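Dihydrodipicolinate synthase (Bacillus anthracis, PDB 1XKY) probably catalyses the condensation of pyruvate with aspartate semialdehyde, the first committed step of the diaminopimelate pathway of bacterial lysine biosynthesis. Local coordinates at residues K80-N91 and V108-N119; T93-T104 and H129-L139. All coordinates share one frame; numbering follows the deposited sequence.

Interaction 1: residues K80-N91 and V108-N119; sequences KRVPVIAGTGSN and VDAVMLVAPYYN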
loop_
_atom_site.group_PDB
_atom_site.type_symbol
_atom_site.label_atom_id
_atom_site.label_comp_id
_atom_site.label_asym_id
_atom_site.label_seq_id
_atom_site.Cartn_x
_atom_site.Cartn_y
_atom_site.Cartn_z
ATOM N N LYS A 80 -29.351 32.379 -2.454
ATOM C CA LYS A 80 -30.230 31.211 -2.579
ATOM C C LYS A 80 -30.323 30.553 -3.970
ATOM O O LYS A 80 -31.199 29.723 -4.197
ATOM C CB LYS A 80 -31.634 31.544 -2.034
ATOM C CG LYS A 80 -31.662 31.775 -0.528
ATOM C CD LYS A 80 -31.448 30.476 0.247
ATOM C CE LYS A 80 -31.337 30.739 1.742
ATOM N NZ LYS A 80 -30.882 29.525 2.474
ATOM N N ARG A 81 -29.420 30.891 -4.888
ATOM C CA ARG A 81 -29.449 30.302 -6.239
ATOM C C ARG A 81 -29.013 28.841 -6.263
ATOM O O ARG A 81 -29.513 28.055 -7.067
ATOM C CB ARG A 81 -28.561 31.095 -7.191
ATOM C CG ARG A 81 -29.158 32.422 -7.632
ATOM C CD ARG A 81 -28.158 33.172 -8.501
ATOM N NE ARG A 81 -27.081 33.744 -7.697
ATOM C CZ ARG A 81 -25.911 34.157 -8.180
ATOM N NH1 ARG A 81 -25.626 34.055 -9.472
ATOM N NH2 ARG A 81 -25.013 34.672 -7.353
ATOM N N VAL A 82 -28.048 28.503 -5.411
ATOM C CA VAL A 82 -27.612 27.123 -5.214
ATOM C C VAL A 82 -27.338 26.925 -3.725
ATOM O O VAL A 82 -27.082 27.900 -3.009
ATOM C CB VAL A 82 -26.321 26.789 -6.030
ATOM C CG1 VAL A 82 -26.554 26.985 -7.521
ATOM C CG2 VAL A 82 -25.111 27.610 -5.544
ATOM N N PRO A 83 -27.409 25.671 -3.237
ATOM C CA PRO A 83 -27.055 25.435 -1.835
ATOM C C PRO A 83 -25.601 25.778 -1.487
ATOM O O PRO A 83 -24.698 25.527 -2.280
ATOM C CB PRO A 83 -27.306 23.932 -1.653
ATOM C CG PRO A 83 -28.213 23.556 -2.743
ATOM C CD PRO A 83 -27.860 24.436 -3.896
ATOM N N VAL A 84 -25.406 26.349 -0.299
ATOM C CA VAL A 84 -24.079 26.661 0.242
ATOM C C VAL A 84 -23.772 25.661 1.355
ATOM O O VAL A 84 -24.485 25.601 2.349
ATOM C CB VAL A 84 -24.016 28.101 0.811
ATOM C CG1 VAL A 84 -22.666 28.372 1.457
ATOM C CG2 VAL A 84 -24.298 29.111 -0.286
ATOM N N ILE A 85 -22.717 24.870 1.163
ATOM C CA ILE A 85 -22.293 23.858 2.131
ATOM C C ILE A 85 -20.989 24.304 2.777
ATOM O O ILE A 85 -19.988 24.488 2.084
ATOM C CB ILE A 85 -22.071 22.483 1.444
ATOM C CG1 ILE A 85 -23.328 22.039 0.690
ATOM C CG2 ILE A 85 -21.661 21.436 2.469
ATOM C CD1 ILE A 85 -23.045 21.124 -0.489
ATOM N N ALA A 86 -20.993 24.471 4.099
ATOM C CA ALA A 86 -19.814 24.936 4.838
ATOM C C ALA A 86 -18.996 23.774 5.411
ATOM O O ALA A 86 -19.545 22.853 6.004
ATOM C CB ALA A 86 -20.233 25.864 5.955
ATOM N N GLY A 87 -17.680 23.843 5.255
ATOM C CA GLY A 87 -16.787 22.787 5.728
ATOM C C GLY A 87 -16.453 22.955 7.198
ATOM O O GLY A 87 -15.363 23.416 7.544
ATOM N N THR A 88 -17.374 22.550 8.068
ATOM C CA THR A 88 -17.268 22.876 9.494
ATOM C C THR A 88 -16.600 21.786 10.345
ATOM O O THR A 88 -16.177 22.048 11.482
ATOM C CB THR A 88 -18.648 23.200 10.090
ATOM O OG1 THR A 88 -19.507 22.067 9.952
ATOM C CG2 THR A 88 -19.269 24.401 9.406
ATOM N N GLY A 89 -16.494 20.577 9.794
ATOM C CA GLY A 89 -15.916 19.451 10.518
ATOM C C GLY A 89 -14.398 19.465 10.577
ATOM O O GLY A 89 -13.731 19.662 9.563
ATOM N N SER A 90 -13.860 19.277 11.781
ATOM C CA SER A 90 -12.427 19.078 11.983
ATOM C C SER A 90 -12.211 17.723 12.679
ATOM O O SER A 90 -13.117 16.885 12.715
ATOM C CB SER A 90 -11.825 20.249 12.780
ATOM O OG SER A 90 -12.346 20.343 14.095
ATOM N N ASN A 91 -11.013 17.511 13.211
ATOM C CA ASN A 91 -10.692 16.315 13.988
ATOM C C ASN A 91 -10.927 16.472 15.502
ATOM O O ASN A 91 -10.504 15.623 16.300
ATOM C CB ASN A 91 -9.255 15.851 13.686
ATOM C CG ASN A 91 -8.184 16.828 14.164
ATOM O OD1 ASN A 91 -6.986 16.532 14.060
ATOM N ND2 ASN A 91 -8.592 17.982 14.688
ATOM N N VAL A 108 -25.908 29.306 6.097
ATOM C CA VAL A 108 -25.519 28.271 5.131
ATOM C C VAL A 108 -26.651 27.232 5.057
ATOM O O VAL A 108 -27.517 27.174 5.933
ATOM C CB VAL A 108 -24.167 27.585 5.476
ATOM C CG1 VAL A 108 -23.051 28.614 5.594
ATOM C CG2 VAL A 108 -24.270 26.728 6.749
ATOM N N ASP A 109 -26.651 26.423 4.007
ATOM C CA ASP A 109 -27.739 25.476 3.771
ATOM C C ASP A 109 -27.451 24.065 4.281
ATOM O O ASP A 109 -28.371 23.267 4.465
ATOM C CB ASP A 109 -28.059 25.448 2.281
ATOM C CG ASP A 109 -28.467 26.810 1.763
ATOM O OD1 ASP A 109 -27.669 27.437 1.036
ATOM O OD2 ASP A 109 -29.576 27.272 2.125
ATOM N N ALA A 110 -26.171 23.770 4.493
ATOM C CA ALA A 110 -25.726 22.466 4.933
ATOM C C ALA A 110 -24.296 22.573 5.415
ATOM O O ALA A 110 -23.629 23.601 5.205
ATOM C CB ALA A 110 -25.806 21.467 3.782
ATOM N N VAL A 111 -23.809 21.505 6.045
ATOM C CA VAL A 111 -22.411 21.446 6.438
ATOM C C VAL A 111 -21.755 20.157 5.937
ATOM O O VAL A 111 -22.420 19.130 5.790
ATOM C CB VAL A 111 -22.221 21.615 7.972
ATOM C CG1 VAL A 111 -22.694 22.984 8.419
ATOM C CG2 VAL A 111 -22.930 20.510 8.747
ATOM N N MET A 112 -20.454 20.254 5.653
ATOM C CA MET A 112 -19.623 19.117 5.272
ATOM C C MET A 112 -18.772 18.730 6.474
ATOM O O MET A 112 -18.096 19.585 7.055
ATOM C CB MET A 112 -18.711 19.495 4.095
ATOM C CG MET A 112 -17.817 18.370 3.572
ATOM S SD MET A 112 -18.660 17.293 2.401
ATOM C CE MET A 112 -18.439 18.189 0.871
ATOM N N LEU A 113 -18.798 17.442 6.824
ATOM C CA LEU A 113 -18.035 16.907 7.954
ATOM C C LEU A 113 -17.056 15.821 7.486
ATOM O O LEU A 113 -17.463 14.719 7.108
ATOM C CB LEU A 113 -18.999 16.329 9.003
ATOM C CG LEU A 113 -20.091 17.268 9.546
ATOM C CD1 LEU A 113 -20.928 16.545 10.593
ATOM C CD2 LEU A 113 -19.505 18.539 10.143
ATOM N N VAL A 114 -15.766 16.145 7.524
ATOM C CA VAL A 114 -14.711 15.235 7.109
ATOM C C VAL A 114 -14.397 14.183 8.185
ATOM O O VAL A 114 -14.516 14.450 9.375
ATOM C CB VAL A 114 -13.422 16.039 6.719
ATOM C CG1 VAL A 114 -12.706 16.586 7.960
ATOM C CG2 VAL A 114 -12.494 15.198 5.859
ATOM N N ALA A 115 -14.020 12.979 7.754
ATOM C CA ALA A 115 -13.414 12.004 8.663
ATOM C C ALA A 115 -12.230 12.665 9.379
ATOM O O ALA A 115 -11.331 13.195 8.719
ATOM C CB ALA A 115 -12.942 10.772 7.881
ATOM N N PRO A 116 -12.239 12.684 10.727
ATOM C CA PRO A 116 -11.106 13.250 11.456
ATOM C C PRO A 116 -9.758 12.735 10.965
ATOM O O PRO A 116 -9.536 11.519 10.872
ATOM C CB PRO A 116 -11.362 12.811 12.897
ATOM C CG PRO A 116 -12.830 12.790 12.995
ATOM C CD PRO A 116 -13.283 12.225 11.653
ATOM N N TYR A 117 -8.889 13.690 10.659
ATOM C CA TYR A 117 -7.519 13.456 10.224
ATOM C C TYR A 117 -6.583 13.487 11.427
ATOM O O TYR A 117 -6.932 14.011 12.481
ATOM C CB TYR A 117 -7.090 14.562 9.241
ATOM C CG TYR A 117 -7.568 15.930 9.680
ATOM C CD1 TYR A 117 -8.778 16.443 9.224
ATOM C CD2 TYR A 117 -6.832 16.690 10.590
ATOM C CE1 TYR A 117 -9.237 17.676 9.651
ATOM C CE2 TYR A 117 -7.284 17.932 11.020
ATOM C CZ TYR A 117 -8.488 18.414 10.541
ATOM O OH TYR A 117 -8.943 19.636 10.959
ATOM N N TYR A 118 -5.389 12.930 11.245
ATOM C CA TYR A 118 -4.299 12.997 12.226
ATOM C C TYR A 118 -4.471 12.092 13.457
ATOM O O TYR A 118 -3.556 11.334 13.770
ATOM C CB TYR A 118 -4.002 14.458 12.636
ATOM C CG TYR A 118 -2.722 14.647 13.424
ATOM C CD1 TYR A 118 -1.492 14.180 12.935
ATOM C CD2 TYR A 118 -2.733 15.311 14.648
ATOM C CE1 TYR A 118 -0.314 14.358 13.663
ATOM C CE2 TYR A 118 -1.565 15.496 15.383
ATOM C CZ TYR A 118 -0.359 15.012 14.889
ATOM O OH TYR A 118 0.791 15.207 15.615
ATOM N N ASN A 119 -5.607 12.156 14.158
ATOM C CA ASN A 119 -5.780 11.343 15.380
ATOM C C ASN A 119 -6.323 9.919 15.165
ATOM O O ASN A 119 -6.449 9.160 16.130
ATOM C CB ASN A 119 -6.577 12.085 16.483
ATOM C CG ASN A 119 -7.872 12.714 15.989
ATOM O OD1 ASN A 119 -8.365 12.398 14.909
ATOM N ND2 ASN A 119 -8.434 13.612 16.801
HETATM O O HOH W 1 -28.561 28.776 -1.133
HETATM O O HOH W 2 -15.243 19.001 7.369
HETATM O O HOH W 3 -15.351 16.339 11.046
#

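Interaction 2: residues T93-T104 and H129-L139; sequences THASIDLTKKAT and HFKAIAESTPL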
loop_
_atom_site.group_PDB
_atom_site.type_symbol
_atom_site.label_atom_id
_atom_site.label_comp_id
_atom_site.label_asym_id
_atom_site.label_seq_id
_atom_site.Cartn_x
_atom_site.Cartn_y
_atom_site.Cartn_z
ATOM N N THR A 93 -14.166 17.157 17.985
ATOM C CA THR A 93 -15.640 17.122 17.969
ATOM C C THR A 93 -16.271 18.388 18.576
ATOM O O THR A 93 -17.192 18.979 17.997
ATOM C CB THR A 93 -16.182 15.857 18.694
ATOM O OG1 THR A 93 -15.525 14.686 18.182
ATOM C CG2 THR A 93 -17.677 15.713 18.481
ATOM N N HIS A 94 -15.748 18.811 19.728
ATOM C CA HIS A 94 -16.238 20.014 20.405
ATOM C C HIS A 94 -16.105 21.252 19.504
ATOM O O HIS A 94 -17.059 22.018 19.345
ATOM C CB HIS A 94 -15.483 20.226 21.724
ATOM C CG HIS A 94 -16.002 21.367 22.540
ATOM N ND1 HIS A 94 -17.078 21.245 23.393
ATOM C CD2 HIS A 94 -15.599 22.656 22.626
ATOM C CE1 HIS A 94 -17.311 22.408 23.972
ATOM N NE2 HIS A 94 -16.431 23.282 23.520
ATOM N N ALA A 95 -14.929 21.430 18.909
ATOM C CA ALA A 95 -14.696 22.558 18.008
ATOM C C ALA A 95 -15.608 22.481 16.783
ATOM O O ALA A 95 -16.095 23.506 16.313
ATOM C CB ALA A 95 -13.231 22.623 17.585
ATOM N N SER A 96 -15.850 21.266 16.294
ATOM C CA SER A 96 -16.700 21.052 15.120
ATOM C C SER A 96 -18.150 21.460 15.389
ATOM O O SER A 96 -18.796 22.060 14.527
ATOM C CB SER A 96 -16.624 19.596 14.641
ATOM O OG SER A 96 -15.313 19.247 14.227
ATOM N N ILE A 97 -18.654 21.137 16.577
ATOM C CA ILE A 97 -19.970 21.611 17.021
ATOM C C ILE A 97 -20.017 23.149 17.074
ATOM O O ILE A 97 -20.943 23.762 16.551
ATOM C CB ILE A 97 -20.360 20.991 18.390
ATOM C CG1 ILE A 97 -20.723 19.508 18.197
ATOM C CG2 ILE A 97 -21.515 21.763 19.037
ATOM C CD1 ILE A 97 -20.771 18.691 19.476
ATOM N N ASP A 98 -19.015 23.771 17.685
ATOM C CA ASP A 98 -18.967 25.230 17.740
ATOM C C ASP A 98 -19.055 25.856 16.344
ATOM O O ASP A 98 -19.904 26.710 16.097
ATOM C CB ASP A 98 -17.698 25.721 18.426
ATOM C CG ASP A 98 -17.725 27.217 18.681
ATOM O OD1 ASP A 98 -18.558 27.670 19.497
ATOM O OD2 ASP A 98 -16.924 27.945 18.048
ATOM N N LEU A 99 -18.172 25.439 15.439
ATOM C CA LEU A 99 -18.128 26.037 14.097
ATOM C C LEU A 99 -19.408 25.741 13.312
ATOM O O LEU A 99 -19.857 26.553 12.506
ATOM C CB LEU A 99 -16.894 25.555 13.327
ATOM C CG LEU A 99 -16.602 26.200 11.972
ATOM C CD1 LEU A 99 -16.451 27.725 12.093
ATOM C CD2 LEU A 99 -15.363 25.595 11.379
ATOM N N THR A 100 -20.000 24.580 13.563
ATOM C CA THR A 100 -21.244 24.193 12.908
ATOM C C THR A 100 -22.377 25.145 13.315
ATOM O O THR A 100 -23.160 25.574 12.456
ATOM C CB THR A 100 -21.575 22.712 13.184
ATOM O OG1 THR A 100 -20.571 21.883 12.568
ATOM C CG2 THR A 100 -22.936 22.328 12.633
ATOM N N LYS A 101 -22.431 25.496 14.604
ATOM C CA LYS A 101 -23.390 26.487 15.117
ATOM C C LYS A 101 -23.191 27.827 14.437
ATOM O O LYS A 101 -24.143 28.442 13.990
ATOM C CB LYS A 101 -23.241 26.707 16.629
ATOM C CG LYS A 101 -23.363 25.469 17.508
ATOM C CD LYS A 101 -24.788 25.130 17.880
ATOM C CE LYS A 101 -24.844 23.914 18.801
ATOM N NZ LYS A 101 -24.111 24.130 20.080
ATOM N N LYS A 102 -21.941 28.278 14.383
ATOM C CA LYS A 102 -21.612 29.553 13.765
ATOM C C LYS A 102 -21.995 29.601 12.283
ATOM O O LYS A 102 -22.581 30.583 11.827
ATOM C CB LYS A 102 -20.132 29.886 13.968
ATOM C CG LYS A 102 -19.801 30.321 15.391
ATOM C CD LYS A 102 -18.348 30.086 15.726
ATOM C CE LYS A 102 -17.886 30.921 16.902
ATOM N NZ LYS A 102 -18.846 30.850 18.043
ATOM N N ALA A 103 -21.681 28.545 11.539
ATOM C CA ALA A 103 -22.114 28.441 10.141
ATOM C C ALA A 103 -23.642 28.473 10.021
ATOM O O ALA A 103 -24.186 29.154 9.152
ATOM C CB ALA A 103 -21.560 27.183 9.493
ATOM N N THR A 104 -24.332 27.752 10.904
ATOM C CA THR A 104 -25.793 27.722 10.884
ATOM C C THR A 104 -26.356 29.136 11.091
ATOM O O THR A 104 -27.304 29.544 10.411
ATOM C CB THR A 104 -26.353 26.770 11.969
ATOM O OG1 THR A 104 -25.916 25.434 11.707
ATOM C CG2 THR A 104 -27.880 26.795 12.009
ATOM N N HIS A 129 -18.724 10.901 16.764
ATOM C CA HIS A 129 -18.286 12.229 16.330
ATOM C C HIS A 129 -19.334 12.865 15.417
ATOM O O HIS A 129 -19.828 13.955 15.699
ATOM C CB HIS A 129 -16.917 12.085 15.643
ATOM C CG HIS A 129 -16.457 13.283 14.870
ATOM N ND1 HIS A 129 -15.781 14.335 15.454
ATOM C CD2 HIS A 129 -16.505 13.554 13.543
ATOM C CE1 HIS A 129 -15.455 15.214 14.519
ATOM N NE2 HIS A 129 -15.886 14.766 13.353
ATOM N N PHE A 130 -19.681 12.161 14.343
ATOM C CA PHE A 130 -20.616 12.674 13.339
ATOM C C PHE A 130 -22.027 12.811 13.910
ATOM O O PHE A 130 -22.717 13.789 13.645
ATOM C CB PHE A 130 -20.639 11.756 12.114
ATOM C CG PHE A 130 -19.382 11.815 11.273
ATOM C CD1 PHE A 130 -18.902 13.026 10.795
ATOM C CD2 PHE A 130 -18.704 10.649 10.930
ATOM C CE1 PHE A 130 -17.758 13.077 9.994
ATOM C CE2 PHE A 130 -17.557 10.692 10.135
ATOM C CZ PHE A 130 -17.091 11.903 9.663
ATOM N N LYS A 131 -22.441 11.827 14.706
ATOM C CA LYS A 131 -23.737 11.868 15.389
ATOM C C LYS A 131 -23.882 13.109 16.269
ATOM O O LYS A 131 -24.907 13.794 16.215
ATOM C CB LYS A 131 -23.940 10.591 16.220
ATOM C CG LYS A 131 -25.260 10.534 16.996
ATOM C CD LYS A 131 -25.481 9.150 17.566
ATOM C CE LYS A 131 -26.811 9.040 18.286
ATOM N NZ LYS A 131 -26.766 9.725 19.596
ATOM N N ALA A 132 -22.857 13.397 17.069
ATOM C CA ALA A 132 -22.874 14.555 17.967
ATOM C C ALA A 132 -22.934 15.898 17.230
ATOM O O ALA A 132 -23.632 16.817 17.663
ATOM C CB ALA A 132 -21.660 14.525 18.891
ATOM N N ILE A 133 -22.191 16.021 16.130
ATOM C CA ILE A 133 -22.192 17.261 15.347
ATOM C C ILE A 133 -23.552 17.428 14.676
ATOM O O ILE A 133 -24.156 18.498 14.757
ATOM C CB ILE A 133 -21.052 17.307 14.294
ATOM C CG1 ILE A 133 -19.686 17.177 14.966
ATOM C CG2 ILE A 133 -21.113 18.620 13.466
ATOM C CD1 ILE A 133 -18.606 16.671 14.032
ATOM N N ALA A 134 -24.042 16.360 14.052
ATOM C CA ALA A 134 -25.343 16.381 13.368
ATOM C C ALA A 134 -26.484 16.772 14.319
ATOM O O ALA A 134 -27.359 17.555 13.953
ATOM C CB ALA A 134 -25.624 15.027 12.728
ATOM N N GLU A 135 -26.456 16.213 15.531
ATOM C CA GLU A 135 -27.434 16.533 16.588
ATOM C C GLU A 135 -27.455 18.006 16.986
ATOM O O GLU A 135 -28.455 18.503 17.494
ATOM C CB GLU A 135 -27.144 15.711 17.845
ATOM C CG GLU A 135 -27.747 14.336 17.810
ATOM C CD GLU A 135 -27.363 13.468 18.992
ATOM O OE1 GLU A 135 -26.488 13.873 19.795
ATOM O OE2 GLU A 135 -27.941 12.362 19.106
ATOM N N SER A 136 -26.335 18.685 16.774
ATOM C CA SER A 136 -26.158 20.055 17.206
ATOM C C SER A 136 -26.743 21.064 16.217
ATOM O O SER A 136 -26.798 22.249 16.514
ATOM C CB SER A 136 -24.662 20.326 17.422
ATOM O OG SER A 136 -24.010 20.606 16.200
ATOM N N THR A 137 -27.164 20.602 15.040
ATOM C CA THR A 137 -27.666 21.506 14.003
ATOM C C THR A 137 -28.922 20.961 13.333
ATOM O O THR A 137 -29.048 19.755 13.138
ATOM C CB THR A 137 -26.585 21.796 12.911
ATOM O OG1 THR A 137 -27.042 22.838 12.043
ATOM C CG2 THR A 137 -26.265 20.558 12.080
ATOM N N PRO A 138 -29.857 21.854 12.969
ATOM C CA PRO A 138 -31.007 21.430 12.175
ATOM C C PRO A 138 -30.668 21.252 10.694
ATOM O O PRO A 138 -31.466 20.699 9.932
ATOM C CB PRO A 138 -31.987 22.588 12.362
ATOM C CG PRO A 138 -31.107 23.768 12.531
ATOM C CD PRO A 138 -29.922 23.293 13.292
ATOM N N LEU A 139 -29.485 21.707 10.298
ATOM C CA LEU A 139 -29.075 21.677 8.897
ATOM C C LEU A 139 -28.741 20.278 8.404
ATOM O O LEU A 139 -28.293 19.433 9.180
ATOM C CB LEU A 139 -27.858 22.579 8.682
ATOM C CG LEU A 139 -28.086 24.089 8.772
ATOM C CD1 LEU A 139 -26.805 24.802 8.389
ATOM C CD2 LEU A 139 -29.228 24.525 7.882
HETATM O O HOH W 4 -25.596 24.301 14.487
#

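Interaction 1: residues K80-N91 and V108-N119
Ala86 N bonds to Ala110 O, and Met112 N to Ala86 O at 2.8 Å, joining strands 84-87 and 110-114 in parallel as neighbouring staves of the TIM barrel, their short axes 35° apart. Helix 93-105 makes the crossover of this beta-alpha-beta unit. Side chains alternate across the sheet: Ile85 lays CG2 against Met112 CB on one face, whereas Ala86 and Val111 point to the other, where the small alanine methyl lets helix 93-105 pack close through Ala103.

At the N-terminal end, chi1 -59° turns the Asp109 carboxylate toward residues 80-84. OD1 accepts Val84 N at 2.8 Å through its anti lone pair and a hydrogen from a water shared with Val82 O; OD2 takes Lys80 NZ at 2.6 Å on the syn side. Aspartate suits this place: one carboxylate meets a backbone N-H and a lysine, while Val84 O receives Asp109 N and Ala110 N.

Past strand 84-87, a water gives hydrogens to Gly89 O and Met112 O and accepts from Val114 N. Asn91 CB sits over one face of the Tyr117 ring, 4.0 Å from its centroid, a CH-pi contact. Asn119 ND2 lies 2.9 Å from Asn91 O, which stays near the donating amide plane.

Interaction 2: residues T93-T104 and H129-L139
Ile133 fits as a knob into the hole formed by Thr93, Ser96, Ile97 and Thr100, locking together two neighbouring outer helices of the TIM barrel, 93-105 and 123-135. Their short axes run 28° apart and approach to 9.1 Å. With CG1 anti to its carbonyl carbon (chi1 -59°), Ile133 sends its longer branch toward Ser96, where CD1 meets Ser96 CB at 3.6 Å, while CG2 lies against Thr100 OG1. The same CD1 rests over one face of the His129 ring, offset toward its rim. Beta-branched and small residues suit this seam because they fill it without pushing the helices apart: Ile97 brings CG1 to 4.1 Å from Ile133 CG1 and CG2 against Ser136 CB, and Ala132 CB, a lone methyl, meets Thr93 CG2 at 4.2 Å.

Two polar pairs lie at the ends. Near the start of helix 93-105, Thr93 OG1 comes to the edge of the His129 imidazole, in its plane, and hydrogen-bonds ND1 at 2.8 Å. At the other end the chain turns, and Thr137 swings OG1 opposite its own N (chi1 -171°), donating to Thr104 OG1 at 2.8 Å; the same OG1 accepts Leu139 N, an ST turn. Thr104 OG1 donates to Thr100 O, 2.9 Å away, and also accepts from a water that bridges to Ser136 O. Thr100 CG2 packs on Thr137 CB, and the bent Lys101 chain lays CE 3.4 Å from Ser136 O.

The proton order is therefore settled at the Thr104 end, running from Leu139 N through Thr137 and Thr104 to the helix carbonyl, so threonine hydroxyls that both give and accept tie the chain beyond helix 123-135 to helix 93-105, while the apolar middle rests on shape.

In the fold
Interaction 1 is the strand layer and interaction 2 the helix layer of the same barrel sector, their centres about 10 Å apart. Two probable hydrogen bonds join the layers: Thr88 OG1 to Thr100 OG1, and Ser90 N to Ser96 OG, each 2.8 Å. Leu113 packs on Phe130 and Ile133. Both contacts reach the second subunit: Tyr117 and Tyr118 stack with Tyr118 and Tyr117 of that subunit, and His129 packs on its Pro280. Tyr118 OH bonds Thr55 OG1 of the second subunit, consistent with the tyrosine-threonine proton relay of this family. A bound potassium ion lies about 12 Å from the Leu113 side chain, and one about 12 Å from that of Thr137; neither contact forms a metal site.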